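Local coordinates for receptor-type tyrosine-protein phosphatase C (Rattus norvegicus, PDB 5FN8) that dephosphorylates phosphotyrosine in proteins, is probably required for T-cell activation through the antigen receptor, and appears here as two extracellular fibronectin type III domains, at residues K94-G99 against E123-E128; A129-E134 against S148-V153. All coordinates share one frame; numbering follows the deposited sequence.

Both contacts belong to the second fibronectin type III domain of this fragment, and they follow one another along the chain. Residues 123-128 of contact 1 run straight into 129-134 of contact 2. Contact 1 lies where the linker from the first domain enters the second. It joins two loops, is partly buried, and is held by three hydrogen bonds, two of them made by Asn125. Contact 2 lies further from the linker, where strand 130-137 of one sheet meets the segment leading into strand 151-154 of the other. It too is partly buried: its middle is buried and apolar, with CH-pi packing, while its Arg130 and Ser148 end is polar and lies beside a glycan.

Contact 1: K94-G99 against E123-E128; sequences KAARPG and EINGPE. With NAG (2-acetamido-2-deoxy-beta-D-glucopyranose), chain H.
Ala95 rests its CB against Asn125 O at 3.2 Å. The same carbonyl oxygen takes a hydrogen bond from the next residue: Ala96 N donates to Asn125 O at 3.0 Å, in the carbonyl plane. Ala96 CB also lies 4.0 Å from Asn125 CB. Asn125 has a left-handed backbone conformation, and it meets the linker with both its carbonyl and its side chain. At Arg97 the backbone is used in two ways. Arg97 N donates to O7, the acetamido oxygen of a bound N-acetylglucosamine, at 3.0 Å and almost in a straight line (176°). Arg97 O accepts from Asn125 ND2 at 3.0 Å. This acceptor lies close to the plane of the Asn125 amide, but the amide nitrogen sits above the Arg97 carbonyl plane. The Asn125 CG is beside its own backbone N (chi1 -58°), which carries the amide across to Arg97 O. The Arg97 side chain starts away from residues 123-128 and forms a salt bridge with Asp177. Pro98 follows, with its CB 3.3 Å from Ile124 O. Gly99 closes the set: Gly99 N donates to Glu123 O at 3.0 Å, again in the carbonyl plane. The two segments run in roughly opposite directions, so their paired residues count up in one and down in the other. Residues 94-99 form the passage from strand 89-92 of the first fibronectin type III domain to strand 104-108 of the second, and these bonds tie that passage to the loop between strands 114-119 and 130-137. Just past the end of strand 162-170, Asn171 ND2 bonds to both Ala96 O and Ile124 O. Pro98 and Ile124 both pack on Phe169 of that strand.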
loop_
_atom_site.group_PDB
_atom_site.type_symbol
_atom_site.label_atom_id
_atom_site.label_comp_id
_atom_site.label_asym_id
_atom_site.label_seq_id
_atom_site.Cartn_x
_atom_site.Cartn_y
_atom_site.Cartn_z
ATOM N N LYS B 94 0.523 -11.485 11.329
ATOM C CA LYS B 94 1.814 -11.291 11.975
ATOM C C LYS B 94 2.684 -10.383 11.080
ATOM O O LYS B 94 2.369 -10.189 9.884
ATOM C CB LYS B 94 2.496 -12.657 12.270
ATOM C CG LYS B 94 1.670 -13.621 13.135
ATOM C CD LYS B 94 1.474 -13.140 14.590
ATOM C CE LYS B 94 0.295 -13.798 15.281
ATOM N NZ LYS B 94 -0.811 -12.828 15.593
ATOM N N ALA B 95 3.743 -9.787 11.675
ATOM C CA ALA B 95 4.680 -8.944 10.953
ATOM C C ALA B 95 5.548 -9.781 10.015
ATOM O O ALA B 95 5.711 -10.999 10.199
ATOM C CB ALA B 95 5.549 -8.171 11.934
ATOM N N ALA B 96 6.086 -9.133 8.987
ATOM C CA ALA B 96 7.002 -9.792 8.063
ATOM C C ALA B 96 8.240 -8.886 7.852
ATOM O O ALA B 96 8.303 -7.771 8.392
ATOM C CB ALA B 96 6.288 -10.061 6.734
ATOM N N ARG B 97 9.241 -9.372 7.084
ATOM C CA ARG B 97 10.428 -8.590 6.759
ATOM C C ARG B 97 9.966 -7.427 5.889
ATOM O O ARG B 97 9.146 -7.625 4.981
ATOM C CB ARG B 97 11.444 -9.419 5.969
ATOM C CG ARG B 97 12.068 -10.554 6.760
ATOM C CD ARG B 97 13.010 -11.337 5.884
ATOM N NE ARG B 97 14.354 -10.758 5.902
ATOM C CZ ARG B 97 14.997 -10.245 4.854
ATOM N NH1 ARG B 97 14.421 -10.229 3.655
ATOM N NH2 ARG B 97 16.215 -9.746 4.993
ATOM N N PRO B 98 10.410 -6.185 6.186
ATOM C CA PRO B 98 10.024 -5.061 5.319
ATOM C C PRO B 98 10.778 -5.191 3.975
ATOM O O PRO B 98 11.632 -6.084 3.794
ATOM C CB PRO B 98 10.556 -3.847 6.108
ATOM C CG PRO B 98 11.721 -4.353 6.861
ATOM C CD PRO B 98 11.382 -5.765 7.224
ATOM N N GLY B 99 10.539 -4.246 3.077
ATOM C CA GLY B 99 11.283 -4.196 1.831
ATOM C C GLY B 99 12.539 -3.359 1.989
ATOM O O GLY B 99 12.895 -2.956 3.097
ATOM N N GLU B 123 6.665 -1.560 1.322
ATOM C CA GLU B 123 6.208 -2.586 2.261
ATOM C C GLU B 123 6.901 -2.415 3.631
ATOM O O GLU B 123 8.084 -2.746 3.764
ATOM C CB GLU B 123 6.531 -3.979 1.688
ATOM C CG GLU B 123 5.705 -4.357 0.448
ATOM C CD GLU B 123 5.902 -5.783 -0.031
ATOM O OE1 GLU B 123 5.746 -6.721 0.786
ATOM O OE2 GLU B 123 6.219 -5.961 -1.230
ATOM N N ILE B 124 6.169 -1.865 4.635
ATOM C CA ILE B 124 6.599 -1.665 6.023
ATOM C C ILE B 124 6.522 -2.987 6.780
ATOM O O ILE B 124 7.516 -3.407 7.382
ATOM C CB ILE B 124 5.825 -0.513 6.729
ATOM C CG1 ILE B 124 5.883 0.830 5.903
ATOM C CG2 ILE B 124 6.300 -0.302 8.211
ATOM C CD1 ILE B 124 7.208 1.290 5.402
ATOM N N ASN B 125 5.338 -3.638 6.753
ATOM C CA ASN B 125 5.032 -4.956 7.351
ATOM C C ASN B 125 5.208 -5.105 8.845
ATOM O O ASN B 125 5.353 -6.230 9.341
ATOM C CB ASN B 125 5.778 -6.076 6.596
ATOM C CG ASN B 125 5.459 -6.128 5.130
ATOM O OD1 ASN B 125 4.416 -5.636 4.685
ATOM N ND2 ASN B 125 6.343 -6.742 4.348
ATOM N N GLY B 126 5.167 -3.996 9.558
ATOM C CA GLY B 126 5.350 -4.021 11.003
ATOM C C GLY B 126 4.925 -2.732 11.664
ATOM O O GLY B 126 4.597 -1.773 10.958
ATOM N N PRO B 127 5.005 -2.661 13.018
ATOM C CA PRO B 127 4.527 -1.457 13.737
ATOM C C PRO B 127 5.365 -0.193 13.717
ATOM O O PRO B 127 4.823 0.877 14.034
ATOM C CB PRO B 127 4.349 -1.945 15.179
ATOM C CG PRO B 127 5.323 -3.044 15.319
ATOM C CD PRO B 127 5.388 -3.730 13.966
ATOM N N GLU B 128 6.685 -0.305 13.451
ATOM C CA GLU B 128 7.593 0.836 13.536
ATOM C C GLU B 128 8.323 1.113 12.237
ATOM O O GLU B 128 8.178 0.376 11.261
ATOM C CB GLU B 128 8.574 0.647 14.704
ATOM C CG GLU B 128 7.897 0.646 16.067
ATOM C CD GLU B 128 8.429 -0.400 17.025
ATOM O OE1 GLU B 128 9.660 -0.425 17.262
ATOM O OE2 GLU B 128 7.607 -1.178 17.566
HETATM C C1 NAG H . 6.191 -15.113 5.926
HETATM C C2 NAG H . 7.567 -14.620 5.478
HETATM C C3 NAG H . 8.340 -15.774 4.836
HETATM C C4 NAG H . 8.448 -16.944 5.812
HETATM C C5 NAG H . 7.061 -17.354 6.304
HETATM C C6 NAG H . 7.097 -18.391 7.405
HETATM C C7 NAG H . 8.295 -12.327 4.884
HETATM C C8 NAG H . 8.328 -11.293 3.796
HETATM N N2 NAG H . 7.575 -13.446 4.615
HETATM O O3 NAG H . 9.649 -15.336 4.481
HETATM O O4 NAG H . 9.085 -18.058 5.192
HETATM O O5 NAG H . 6.369 -16.210 6.834
HETATM O O6 NAG H . 8.021 -18.054 8.433
HETATM O O7 NAG H . 8.882 -12.162 5.954
#

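Contact 2: A129-E134 against S148-V153; sequences ARYILE and STCKFV. With NAG (2-acetamido-2-deoxy-beta-D-glucopyranose), chain G.
The Phe152 ring carries Leu133 over the centre of one face, with CB 3.7 Å from the ring centroid and only 6° off its normal. Thr149 O lies above the opposite face, nearer the rim. At the ring edge, Tyr131 O is 3.5 Å from Phe152 CZ. This is packing between the two sheets of a fibronectin type III beta sandwich: strand 130-137 belongs to the four-stranded sheet and strand 151-154 to the three-stranded one. The Tyr131 ring has Cys150 CB over one face, 3.6 Å from the ring centroid, as a second CH-pi contact. Ser148 O lies at the ring edge, in its plane, 3.5 Å from Tyr131 CE2. Phe169 of strand 162-170 meets Tyr131 edge to face. The third flat group is the Arg130 guanidinium, at the outer end of the contact. Ser148 N lies over one face. O6 of the N-acetylglucosamine attached to Asn146 lies over the centre of the other, 3.4 Å from Arg130 CZ. Arg130 NE bonds to Asn146 OD1, so the sugar-bearing residue also positions the arginine. With CG anti to the backbone N (chi1 167°), Leu133 extends along the Phe152 side chain, and Leu133 CD2 comes to 3.5 Å from Phe152 CG. Cys150 sits at the centre of an inverse gamma turn, with a weak bond from Lys151 N to Thr149 O. Its sulfur forms the disulfide with Cys118 of strand 114-119 and stands obliquely to the Tyr131 ring, with Cys150 SG 3.7 Å from Tyr131 CD1.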
loop_
_atom_site.group_PDB
_atom_site.type_symbol
_atom_site.label_atom_id
_atom_site.label_comp_id
_atom_site.label_asym_id
_atom_site.label_seq_id
_atom_site.Cartn_x
_atom_site.Cartn_y
_atom_site.Cartn_z
ATOM N N ALA B 129 9.108 2.208 12.234
ATOM C CA ALA B 129 9.870 2.643 11.091
ATOM C C ALA B 129 11.222 3.224 11.523
ATOM O O ALA B 129 11.285 4.371 11.998
ATOM C CB ALA B 129 9.071 3.651 10.280
ATOM N N ARG B 130 12.309 2.408 11.377
ATOM C CA ARG B 130 13.689 2.807 11.713
ATOM C C ARG B 130 14.655 2.422 10.637
ATOM O O ARG B 130 14.454 1.458 9.889
ATOM C CB ARG B 130 14.137 2.320 13.102
ATOM C CG ARG B 130 13.131 2.751 14.171
ATOM C CD ARG B 130 13.629 2.784 15.566
ATOM N NE ARG B 130 14.837 3.595 15.725
ATOM C CZ ARG B 130 14.866 4.845 16.168
ATOM N NH1 ARG B 130 13.741 5.486 16.430
ATOM N NH2 ARG B 130 16.022 5.472 16.327
ATOM N N TYR B 131 15.697 3.216 10.542
ATOM C CA TYR B 131 16.737 3.102 9.542
ATOM C C TYR B 131 18.060 2.742 10.205
ATOM O O TYR B 131 18.540 3.458 11.094
ATOM C CB TYR B 131 16.831 4.430 8.770
ATOM C CG TYR B 131 15.560 4.729 8.014
ATOM C CD1 TYR B 131 15.348 4.217 6.739
ATOM C CD2 TYR B 131 14.527 5.457 8.606
ATOM C CE1 TYR B 131 14.161 4.465 6.049
ATOM C CE2 TYR B 131 13.328 5.690 7.940
ATOM C CZ TYR B 131 13.155 5.206 6.653
ATOM O OH TYR B 131 11.947 5.429 6.035
ATOM N N ILE B 132 18.637 1.606 9.771
ATOM C CA ILE B 132 19.921 1.119 10.292
ATOM C C ILE B 132 20.986 1.341 9.251
ATOM O O ILE B 132 20.867 0.863 8.125
ATOM C CB ILE B 132 19.836 -0.387 10.681
ATOM C CG1 ILE B 132 18.626 -0.741 11.577
ATOM C CG2 ILE B 132 21.185 -0.933 11.185
ATOM C CD1 ILE B 132 18.386 0.055 12.804
ATOM N N LEU B 133 22.008 2.042 9.604
ATOM C CA LEU B 133 23.110 2.218 8.690
ATOM C C LEU B 133 24.383 1.575 9.246
ATOM O O LEU B 133 24.777 1.849 10.370
ATOM C CB LEU B 133 23.339 3.700 8.362
ATOM C CG LEU B 133 24.660 4.044 7.666
ATOM C CD1 LEU B 133 24.714 3.496 6.250
ATOM C CD2 LEU B 133 24.899 5.518 7.663
ATOM N N GLU B 134 25.006 0.715 8.446
ATOM C CA GLU B 134 26.302 0.100 8.726
ATOM C C GLU B 134 27.321 0.672 7.778
ATOM O O GLU B 134 27.076 0.800 6.575
ATOM C CB GLU B 134 26.264 -1.389 8.498
ATOM C CG GLU B 134 25.537 -2.123 9.579
ATOM C CD GLU B 134 25.829 -3.601 9.511
ATOM O OE1 GLU B 134 25.932 -4.188 8.405
ATOM O OE2 GLU B 134 25.962 -4.178 10.605
ATOM N N SER B 148 15.223 7.318 13.233
ATOM C CA SER B 148 13.832 7.523 12.808
ATOM C C SER B 148 13.787 8.032 11.383
ATOM O O SER B 148 12.835 7.735 10.679
ATOM C CB SER B 148 13.192 8.592 13.678
ATOM O OG SER B 148 12.984 8.050 14.963
ATOM N N THR B 149 14.778 8.846 10.985
ATOM C CA THR B 149 14.900 9.472 9.666
ATOM C C THR B 149 16.128 8.958 8.938
ATOM O O THR B 149 17.204 8.811 9.522
ATOM C CB THR B 149 14.935 11.022 9.779
ATOM O OG1 THR B 149 16.027 11.400 10.610
ATOM C CG2 THR B 149 13.669 11.604 10.377
ATOM N N CYS B 150 15.987 8.738 7.651
ATOM C CA CYS B 150 17.063 8.242 6.821
ATOM C C CYS B 150 17.909 9.364 6.287
ATOM O O CYS B 150 18.007 9.565 5.077
ATOM C CB CYS B 150 16.536 7.342 5.716
ATOM S SG CYS B 150 17.815 6.340 4.923
ATOM N N LYS B 151 18.548 10.096 7.216
ATOM C CA LYS B 151 19.473 11.182 6.947
ATOM C C LYS B 151 20.630 11.048 7.952
ATOM O O LYS B 151 20.513 11.390 9.141
ATOM C CB LYS B 151 18.786 12.567 6.976
ATOM C CG LYS B 151 17.866 12.840 8.178
ATOM C CD LYS B 151 17.794 14.334 8.541
ATOM C CE LYS B 151 17.035 14.582 9.830
ATOM N NZ LYS B 151 16.911 16.036 10.133
ATOM N N PHE B 152 21.724 10.447 7.473
ATOM C CA PHE B 152 22.912 10.159 8.276
ATOM C C PHE B 152 24.067 10.975 7.828
ATOM O O PHE B 152 24.334 11.064 6.630
ATOM C CB PHE B 152 23.311 8.674 8.168
ATOM C CG PHE B 152 22.222 7.677 8.488
ATOM C CD1 PHE B 152 22.022 7.235 9.793
ATOM C CD2 PHE B 152 21.409 7.156 7.481
ATOM C CE1 PHE B 152 21.008 6.312 10.085
ATOM C CE2 PHE B 152 20.415 6.210 7.776
ATOM C CZ PHE B 152 20.216 5.808 9.075
ATOM N N VAL B 153 24.785 11.540 8.792
ATOM C CA VAL B 153 26.023 12.283 8.560
ATOM C C VAL B 153 27.126 11.450 9.212
ATOM O O VAL B 153 27.088 11.208 10.419
ATOM C CB VAL B 153 25.994 13.799 8.940
ATOM C CG1 VAL B 153 25.137 14.067 10.171
ATOM C CG2 VAL B 153 27.409 14.371 9.105
HETATM C C1 NAG G . 16.855 0.698 16.898
HETATM C C2 NAG G . 16.900 -0.802 17.202
HETATM C C3 NAG G . 15.643 -1.273 17.941
HETATM C C4 NAG G . 15.264 -0.326 19.075
HETATM C C5 NAG G . 15.176 1.119 18.591
HETATM C C6 NAG G . 14.903 2.100 19.712
HETATM C C7 NAG G . 17.223 -2.790 15.715
HETATM C C8 NAG G . 17.540 -3.206 14.313
HETATM N N2 NAG G . 17.028 -1.462 15.908
HETATM O O3 NAG G . 15.898 -2.547 18.527
HETATM O O4 NAG G . 14.011 -0.734 19.618
HETATM O O5 NAG G . 16.429 1.503 18.007
HETATM O O6 NAG G . 14.769 3.436 19.248
HETATM O O7 NAG G . 17.124 -3.613 16.621
#